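Local coordinates for protein peptidoglycan-N-acetylglucosamine deacetylase BC_1974 (PDB 5N1P) that removes the acetyl group from N-acetylglucosamine residues of peptidoglycan, a metal-dependent hydrolysis for which zinc, cobalt and nickel are known cofactors, at residues A[22-27]-A[50-55]; A[156-161]-A[183-188]. All blocks are in the same frame, centred on the assembly; numbering follows the deposited sequence.

How the interactions relate
Both interactions belong to the one NodB-homology domain, the distorted (beta/alpha) barrel of the CE4 family, with centres about 15 Å apart and nearest atoms about 5 Å apart, so they do not touch. Interaction 1 joins the C-terminal ends of two helices, 16-25 and 43-51, and runs from a buried leucine-histidine contact out to a more exposed salt bridge whose hydrogen bond is weak. Interaction 2 lies deeper and joins two strands, 157-163 and 185-187, that flank strand 2-9; no hydrogen bond or salt bridge crosses it, and a tyrosine ring meets a glutamate methylene and a backbone carbonyl. In both, acid and ring have their strongest polar partners outside the paired segments.

Interaction 1: A[22-27]-A[50-55]; sequences TLKQHD and NAEGHY
Lys24 and Glu52 reach each other through contrasting torsions. Lys24 has CG trans to its backbone N (chi1 -176°) and a single bend further out at chi3 (-65°), which swings the ammonium end toward 50-55. Glu52 starts with CG beside its own N, then runs extended; the two side chains cross at about a right angle. Lys24 NZ gives a weak hydrogen bond, part of a salt bridge, to Glu52 OE2 at 3.3 Å, while Lys24 CE lies 3.5 Å from Glu52 OE1. The lysine thus faces both carboxylate oxygens, one with its charged end and one with its last methylene. The stronger partner of the glutamate is Arg48 NE, also at OE2, so this oxygen is shared between two cations, which would probably favour the ionised carboxylate.

Deeper in, Leu23 sends CD1 obliquely to the His54 ring, 3.8 Å from CE1, with Leu23 CB 4.0 Å from the same carbon. Over one face of that imidazole lies Glu52 O, 3.6 Å above the plane and offset toward the rim. His54 ND1 accepts a hydrogen bond from Ala30 N, tying the ring to the chain that leads into strand 31-34.

Both helices finish in Schellman motifs, with Asp27 and Gly53 as the positive-phi residues, so the contact joins two helix C-termini. Leu20, earlier on helix 16-25, also touches Glu52 and His54. Leu23 packs on Phe32 of strand 31-34, and the chain beyond His54 enters strand 55-58, which runs parallel to that strand.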
ATOM      1  N   THR A  22     -11.999   4.964 -10.279  1.00 27.24           N
ATOM      2  CA  THR A  22     -12.323   3.564 -10.517  1.00 31.08           C
ATOM      3  C   THR A  22     -12.792   2.886  -9.228  1.00 27.75           C
ATOM      4  O   THR A  22     -13.789   2.162  -9.225  1.00 31.85           O
ATOM      5  CB  THR A  22     -11.109   2.816 -11.112  1.00 32.75           C
ATOM      6  OG1 THR A  22     -10.806   3.374 -12.399  1.00 34.87           O
ATOM      7  CG2 THR A  22     -11.401   1.325 -11.262  1.00 39.05           C
ATOM      8  N   LEU A  23     -12.083   3.139  -8.129  1.00 27.52           N
ATOM      9  CA  LEU A  23     -12.456   2.568  -6.841  1.00 28.40           C
ATOM     10  C   LEU A  23     -13.853   3.039  -6.414  1.00 31.95           C
ATOM     11  O   LEU A  23     -14.674   2.241  -5.952  1.00 31.75           O
ATOM     12  CB  LEU A  23     -11.414   2.934  -5.778  1.00 24.25           C
ATOM     13  CG  LEU A  23     -10.048   2.266  -6.004  1.00 21.41           C
ATOM     14  CD1 LEU A  23      -8.988   2.872  -5.093  1.00 22.42           C
ATOM     15  CD2 LEU A  23     -10.167   0.757  -5.791  1.00 24.15           C
ATOM     16  N   LYS A  24     -14.124   4.328  -6.597  1.00 31.22           N
ATOM     17  CA  LYS A  24     -15.419   4.900  -6.232  1.00 36.35           C
ATOM     18  C   LYS A  24     -16.559   4.306  -7.056  1.00 38.22           C
ATOM     19  O   LYS A  24     -17.634   4.026  -6.522  1.00 39.21           O
ATOM     20  CB  LYS A  24     -15.400   6.422  -6.395  1.00 36.68           C
ATOM     21  CG  LYS A  24     -16.692   7.100  -5.951  1.00 50.06           C
ATOM     22  CD  LYS A  24     -16.650   8.596  -6.200  1.00 62.09           C
ATOM     23  CE  LYS A  24     -15.587   9.273  -5.350  1.00 67.12           C
ATOM     24  NZ  LYS A  24     -15.646  10.757  -5.478  1.00 73.24           N
ATOM     25  N   GLN A  25     -16.318   4.108  -8.350  1.00 33.35           N
ATOM     26  CA  GLN A  25     -17.321   3.541  -9.258  1.00 35.02           C
ATOM     27  C   GLN A  25     -17.680   2.094  -8.912  1.00 39.52           C
ATOM     28  O   GLN A  25     -18.744   1.603  -9.302  1.00 43.73           O
ATOM     29  CB  GLN A  25     -16.824   3.634 -10.702  1.00 41.56           C
ATOM     30  CG  GLN A  25     -16.883   5.051 -11.271  1.00 58.73           C
ATOM     31  CD  GLN A  25     -15.999   5.243 -12.490  1.00 68.20           C
ATOM     32  OE1 GLN A  25     -15.439   4.286 -13.021  1.00 74.14           O
ATOM     33  NE2 GLN A  25     -15.872   6.488 -12.940  1.00 68.66           N
ATOM     34  N   HIS A  26     -16.800   1.421  -8.172  1.00 38.86           N
ATOM     35  CA  HIS A  26     -17.071   0.056  -7.712  1.00 42.62           C
ATOM     36  C   HIS A  26     -17.277  -0.004  -6.198  1.00 39.04           C
ATOM     37  O   HIS A  26     -17.311  -1.091  -5.622  1.00 41.31           O
ATOM     38  CB  HIS A  26     -15.934  -0.892  -8.101  1.00 48.52           C
ATOM     39  CG  HIS A  26     -15.765  -1.073  -9.577  1.00 50.79           C
ATOM     40  ND1 HIS A  26     -15.053  -0.187 -10.360  1.00 51.43           N
ATOM     41  CD2 HIS A  26     -16.199  -2.045 -10.412  1.00 58.39           C
ATOM     42  CE1 HIS A  26     -15.064  -0.603 -11.613  1.00 57.96           C
ATOM     43  NE2 HIS A  26     -15.754  -1.729 -11.672  1.00 63.30           N
ATOM     44  N   ASP A  27     -17.412   1.164  -5.570  1.00 38.58           N
ATOM     45  CA  ASP A  27     -17.571   1.284  -4.120  1.00 46.88           C
ATOM     46  C   ASP A  27     -16.562   0.429  -3.360  1.00 42.34           C
ATOM     47  O   ASP A  27     -16.904  -0.264  -2.402  1.00 42.71           O
ATOM     48  CB  ASP A  27     -18.999   0.921  -3.704  1.00 64.75           C
ATOM     49  CG  ASP A  27     -20.026   1.904  -4.236  1.00 85.96           C
ATOM     50  OD1 ASP A  27     -19.914   3.108  -3.917  1.00 95.06           O
ATOM     51  OD2 ASP A  27     -20.940   1.479  -4.975  1.00 92.94           O
ATOM     52  N   ASN A  50      -7.762  10.169   1.451  1.00 18.97           N
ATOM     53  CA  ASN A  50      -8.278  10.077   2.798  1.00 19.14           C
ATOM     54  C   ASN A  50      -9.772  10.421   2.881  1.00 22.43           C
ATOM     55  O   ASN A  50     -10.522   9.768   3.606  1.00 23.48           O
ATOM     56  CB  ASN A  50      -7.463  10.990   3.716  1.00 19.65           C
ATOM     57  CG  ASN A  50      -8.005  11.024   5.114  1.00 20.98           C
ATOM     58  OD1 ASN A  50      -8.587  12.030   5.544  1.00 24.11           O
ATOM     59  ND2 ASN A  50      -7.848   9.925   5.830  1.00 19.69           N
ATOM     60  N   ALA A  51     -10.199  11.425   2.119  1.00 20.98           N
ATOM     61  CA  ALA A  51     -11.590  11.871   2.140  1.00 22.50           C
ATOM     62  C   ALA A  51     -12.550  10.845   1.564  1.00 25.80           C
ATOM     63  O   ALA A  51     -13.730  10.824   1.929  1.00 27.14           O
ATOM     64  CB  ALA A  51     -11.732  13.181   1.378  1.00 22.43           C
ATOM     65  N   GLU A  52     -12.052  10.005   0.666  1.00 22.55           N
ATOM     66  CA  GLU A  52     -12.922   9.062  -0.031  1.00 25.42           C
ATOM     67  C   GLU A  52     -12.879   7.676   0.597  1.00 23.84           C
ATOM     68  O   GLU A  52     -13.285   6.694  -0.020  1.00 27.94           O
ATOM     69  CB  GLU A  52     -12.564   9.030  -1.524  1.00 23.50           C
ATOM     70  CG  GLU A  52     -12.808  10.419  -2.134  1.00 28.24           C
ATOM     71  CD  GLU A  52     -12.594  10.508  -3.633  1.00 40.66           C
ATOM     72  OE1 GLU A  52     -12.277   9.490  -4.267  1.00 32.71           O
ATOM     73  OE2 GLU A  52     -12.760  11.620  -4.178  1.00 41.55           O
ATOM     74  N   GLY A  53     -12.415   7.616   1.841  1.00 23.03           N
ATOM     75  CA  GLY A  53     -12.553   6.421   2.648  1.00 27.84           C
ATOM     76  C   GLY A  53     -11.372   5.480   2.625  1.00 26.31           C
ATOM     77  O   GLY A  53     -11.420   4.396   3.208  1.00 26.68           O
ATOM     78  N   HIS A  54     -10.301   5.875   1.949  1.00 21.97           N
ATOM     79  CA  HIS A  54      -9.145   5.001   1.858  1.00 20.32           C
ATOM     80  C   HIS A  54      -8.188   5.271   2.991  1.00 20.04           C
ATOM     81  O   HIS A  54      -8.176   6.356   3.561  1.00 22.13           O
ATOM     82  CB  HIS A  54      -8.443   5.187   0.513  1.00 20.70           C
ATOM     83  CG  HIS A  54      -9.387   5.117  -0.641  1.00 19.97           C
ATOM     84  ND1 HIS A  54     -10.003   3.947  -1.022  1.00 22.09           N
ATOM     85  CD2 HIS A  54      -9.854   6.085  -1.462  1.00 20.30           C
ATOM     86  CE1 HIS A  54     -10.800   4.193  -2.054  1.00 23.23           C
ATOM     87  NE2 HIS A  54     -10.730   5.481  -2.333  1.00 20.60           N
ATOM     88  N   TYR A  55      -7.382   4.275   3.316  1.00 19.06           N
ATOM     89  CA  TYR A  55      -6.362   4.483   4.323  1.00 19.34           C
ATOM     90  C   TYR A  55      -5.094   5.051   3.687  1.00 17.22           C
ATOM     91  O   TYR A  55      -4.618   4.532   2.697  1.00 18.32           O
ATOM     92  CB  TYR A  55      -6.031   3.178   5.049  1.00 18.46           C
ATOM     93  CG  TYR A  55      -5.089   3.429   6.199  1.00 18.23           C
ATOM     94  CD1 TYR A  55      -3.711   3.350   6.013  1.00 21.05           C
ATOM     95  CD2 TYR A  55      -5.568   3.760   7.451  1.00 19.55           C
ATOM     96  CE1 TYR A  55      -2.832   3.601   7.063  1.00 19.31           C
ATOM     97  CE2 TYR A  55      -4.696   4.004   8.520  1.00 20.66           C
ATOM     98  CZ  TYR A  55      -3.341   3.911   8.311  1.00 18.74           C
ATOM     99  OH  TYR A  55      -2.474   4.143   9.361  1.00 21.20           O
TER

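Interaction 2: A[156-161]-A[183-188]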
ATOM      1  N   PRO A 156      -9.004 -16.107   3.535  1.00 47.40           N
ATOM      2  CA  PRO A 156     -10.068 -15.190   3.964  1.00 51.35           C
ATOM      3  C   PRO A 156      -9.633 -13.727   3.923  1.00 45.59           C
ATOM      4  O   PRO A 156     -10.435 -12.868   3.567  1.00 50.64           O
ATOM      5  CB  PRO A 156     -10.346 -15.626   5.406  1.00 52.46           C
ATOM      6  CG  PRO A 156      -9.951 -17.049   5.443  1.00 57.33           C
ATOM      7  CD  PRO A 156      -8.764 -17.162   4.537  1.00 53.54           C
ATOM      8  N   GLN A 157      -8.385 -13.463   4.299  1.00 41.88           N
ATOM      9  CA  GLN A 157      -7.800 -12.128   4.183  1.00 41.22           C
ATOM     10  C   GLN A 157      -6.618 -12.156   3.230  1.00 41.66           C
ATOM     11  O   GLN A 157      -5.712 -12.975   3.380  1.00 46.76           O
ATOM     12  CB  GLN A 157      -7.347 -11.601   5.543  1.00 40.74           C
ATOM     13  CG  GLN A 157      -8.452 -11.447   6.558  1.00 45.75           C
ATOM     14  CD  GLN A 157      -8.106 -12.111   7.868  1.00 58.12           C
ATOM     15  OE1 GLN A 157      -8.113 -13.340   7.970  1.00 65.18           O
ATOM     16  NE2 GLN A 157      -7.791 -11.306   8.877  1.00 53.91           N
ATOM     17  N   GLU A 158      -6.637 -11.274   2.237  1.00 33.60           N
ATOM     18  CA  GLU A 158      -5.511 -11.137   1.328  1.00 32.33           C
ATOM     19  C   GLU A 158      -5.114  -9.678   1.235  1.00 31.26           C
ATOM     20  O   GLU A 158      -5.973  -8.800   1.136  1.00 32.73           O
ATOM     21  CB  GLU A 158      -5.850 -11.668  -0.062  1.00 34.84           C
ATOM     22  CG  GLU A 158      -6.172 -13.163  -0.111  1.00 33.86           C
ATOM     23  CD  GLU A 158      -4.932 -14.047  -0.163  1.00 41.97           C
ATOM     24  OE1 GLU A 158      -3.805 -13.539   0.010  1.00 38.25           O
ATOM     25  OE2 GLU A 158      -5.083 -15.269  -0.380  1.00 41.97           O
ATOM     26  N   VAL A 159      -3.812  -9.417   1.280  1.00 27.93           N
ATOM     27  CA  VAL A 159      -3.286  -8.060   1.143  1.00 24.48           C
ATOM     28  C   VAL A 159      -2.499  -7.999  -0.148  1.00 26.34           C
ATOM     29  O   VAL A 159      -1.516  -8.713  -0.312  1.00 25.76           O
ATOM     30  CB  VAL A 159      -2.398  -7.671   2.333  1.00 24.56           C
ATOM     31  CG1 VAL A 159      -1.801  -6.273   2.139  1.00 23.35           C
ATOM     32  CG2 VAL A 159      -3.202  -7.764   3.625  1.00 26.51           C
ATOM     33  N   ILE A 160      -2.958  -7.173  -1.080  1.00 23.65           N
ATOM     34  CA  ILE A 160      -2.451  -7.207  -2.444  1.00 24.39           C
ATOM     35  C   ILE A 160      -1.520  -6.031  -2.739  1.00 25.09           C
ATOM     36  O   ILE A 160      -1.911  -4.872  -2.585  1.00 23.51           O
ATOM     37  CB  ILE A 160      -3.610  -7.195  -3.445  1.00 24.26           C
ATOM     38  CG1 ILE A 160      -4.527  -8.395  -3.185  1.00 27.03           C
ATOM     39  CG2 ILE A 160      -3.073  -7.193  -4.866  1.00 27.74           C
ATOM     40  CD1 ILE A 160      -5.923  -8.206  -3.723  1.00 36.39           C
ATOM     41  N   LEU A 161      -0.301  -6.333  -3.179  1.00 23.10           N
ATOM     42  CA  LEU A 161       0.696  -5.316  -3.502  1.00 22.78           C
ATOM     43  C   LEU A 161       0.589  -4.851  -4.945  1.00 22.62           C
ATOM     44  O   LEU A 161       0.785  -5.637  -5.883  1.00 24.33           O
ATOM     45  CB  LEU A 161       2.120  -5.841  -3.251  1.00 25.54           C
ATOM     46  CG  LEU A 161       3.241  -4.911  -3.728  1.00 22.26           C
ATOM     47  CD1 LEU A 161       3.280  -3.599  -2.925  1.00 26.91           C
ATOM     48  CD2 LEU A 161       4.600  -5.614  -3.694  1.00 25.31           C
ATOM     49  N   LYS A 183     -15.602 -14.073  -6.168  1.00 56.38           N
ATOM     50  CA  LYS A 183     -15.140 -15.088  -5.230  1.00 56.43           C
ATOM     51  C   LYS A 183     -15.470 -14.737  -3.792  1.00 47.07           C
ATOM     52  O   LYS A 183     -14.944 -15.343  -2.860  1.00 57.53           O
ATOM     53  CB  LYS A 183     -13.649 -15.309  -5.385  1.00 50.06           C
ATOM     54  CG  LYS A 183     -13.249 -15.528  -6.816  1.00 51.92           C
ATOM     55  CD  LYS A 183     -11.760 -15.374  -6.985  1.00 51.83           C
ATOM     56  CE  LYS A 183     -11.004 -16.423  -6.203  1.00 52.93           C
ATOM     57  NZ  LYS A 183      -9.645 -16.603  -6.772  1.00 52.22           N
ATOM     58  N   GLY A 184     -16.354 -13.760  -3.625  1.00 53.19           N
ATOM     59  CA  GLY A 184     -16.913 -13.448  -2.327  1.00 54.13           C
ATOM     60  C   GLY A 184     -16.051 -12.557  -1.458  1.00 45.91           C
ATOM     61  O   GLY A 184     -16.271 -12.489  -0.251  1.00 55.05           O
ATOM     62  N   TYR A 185     -15.073 -11.879  -2.056  1.00 46.67           N
ATOM     63  CA  TYR A 185     -14.281 -10.889  -1.323  1.00 43.09           C
ATOM     64  C   TYR A 185     -15.007  -9.548  -1.280  1.00 46.28           C
ATOM     65  O   TYR A 185     -15.612  -9.131  -2.267  1.00 51.90           O
ATOM     66  CB  TYR A 185     -12.889 -10.687  -1.957  1.00 43.93           C
ATOM     67  CG  TYR A 185     -11.901 -11.810  -1.730  1.00 42.19           C
ATOM     68  CD1 TYR A 185     -11.130 -11.874  -0.573  1.00 40.48           C
ATOM     69  CD2 TYR A 185     -11.738 -12.813  -2.677  1.00 47.29           C
ATOM     70  CE1 TYR A 185     -10.220 -12.908  -0.373  1.00 42.46           C
ATOM     71  CE2 TYR A 185     -10.838 -13.839  -2.488  1.00 44.67           C
ATOM     72  CZ  TYR A 185     -10.089 -13.895  -1.339  1.00 44.17           C
ATOM     73  OH  TYR A 185      -9.196 -14.933  -1.167  1.00 41.19           O
ATOM     74  N   GLU A 186     -14.954  -8.881  -0.132  1.00 41.35           N
ATOM     75  CA  GLU A 186     -15.286  -7.462  -0.058  1.00 45.43           C
ATOM     76  C   GLU A 186     -13.988  -6.655  -0.064  1.00 42.91           C
ATOM     77  O   GLU A 186     -12.940  -7.153   0.346  1.00 40.14           O
ATOM     78  CB  GLU A 186     -16.115  -7.152   1.188  1.00 46.48           C
ATOM     79  CG  GLU A 186     -17.617  -7.355   0.993  1.00 60.07           C
ATOM     80  CD  GLU A 186     -18.343  -7.708   2.280  1.00 79.49           C
ATOM     81  OE1 GLU A 186     -17.887  -7.289   3.362  1.00 85.21           O
ATOM     82  OE2 GLU A 186     -19.378  -8.406   2.205  1.00 89.99           O
ATOM     83  N   PHE A 187     -14.053  -5.416  -0.538  1.00 37.48           N
ATOM     84  CA  PHE A 187     -12.861  -4.576  -0.609  1.00 37.54           C
ATOM     85  C   PHE A 187     -12.849  -3.489   0.448  1.00 41.60           C
ATOM     86  O   PHE A 187     -13.611  -2.522   0.374  1.00 41.91           O
ATOM     87  CB  PHE A 187     -12.744  -3.954  -1.995  1.00 39.06           C
ATOM     88  CG  PHE A 187     -12.354  -4.939  -3.052  1.00 47.97           C
ATOM     89  CD1 PHE A 187     -11.016  -5.193  -3.312  1.00 54.82           C
ATOM     90  CD2 PHE A 187     -13.317  -5.629  -3.763  1.00 57.42           C
ATOM     91  CE1 PHE A 187     -10.646  -6.107  -4.273  1.00 62.13           C
ATOM     92  CE2 PHE A 187     -12.955  -6.542  -4.727  1.00 59.86           C
ATOM     93  CZ  PHE A 187     -11.617  -6.781  -4.981  1.00 56.16           C
ATOM     94  N   GLU A 188     -11.969  -3.648   1.433  1.00 31.99           N
ATOM     95  CA  GLU A 188     -11.898  -2.693   2.528  1.00 31.58           C
ATOM     96  C   GLU A 188     -10.545  -2.031   2.613  1.00 29.06           C
ATOM     97  O   GLU A 188      -9.530  -2.573   2.160  1.00 27.58           O
ATOM     98  CB  GLU A 188     -12.202  -3.360   3.868  1.00 35.01           C
ATOM     99  CG  GLU A 188     -13.651  -3.804   4.029  1.00 44.79           C
ATOM    100  CD  GLU A 188     -14.004  -4.080   5.475  1.00 61.45           C
ATOM    101  OE1 GLU A 188     -13.166  -4.678   6.183  1.00 59.36           O
ATOM    102  OE2 GLU A 188     -15.116  -3.703   5.903  1.00 71.22           O
TER
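The Tyr185 ring meets two groups across the contact, Pro156 O and the Glu158 side chain, and both come to it obliquely. Pro156 O is 3.9 Å from Tyr185 CE1, and Glu158 CG is 4.1 Å from that same ring carbon. Glu158 CG also lies 3.7 Å from Tyr185 OH, so the methylene sits beside the phenol end of the ring. The carboxylate and ring planes are 54° apart, and the side chains pass each other at a slant.

A bend at chi2 (-82°) turns the Glu158 carboxylate aside, leaving CG as the part that meets the ring. The acid finds its polar partners elsewhere: OE1 is hydrogen-bonded to Thr125 OG1, while OE2 takes a salt bridge from Lys155 NZ and a hydrogen bond from Thr154 N. The tyrosine hydroxyl gives its hydrogen bond to Lys155 O. Thr154 and Lys155, just before strand 157-163, thus hold Glu158 OE2 and the Tyr185 hydroxyl, and what passes between Glu158 and Tyr185 is van der Waals contact.

Tyr185 follows directly on Gly184, the positive-phi residue of the Schellman motif that ends helix 167-182. That helix connects strand 157-163 to strand 185-187, and both strands run parallel to strand 2-9, in a beta-alpha-beta connection. Pro156 and Glu158 form backbone hydrogen bonds with Val3, Tyr185 rests on Lys2, and Ile160 and Phe187 pack against Leu180 of the helix.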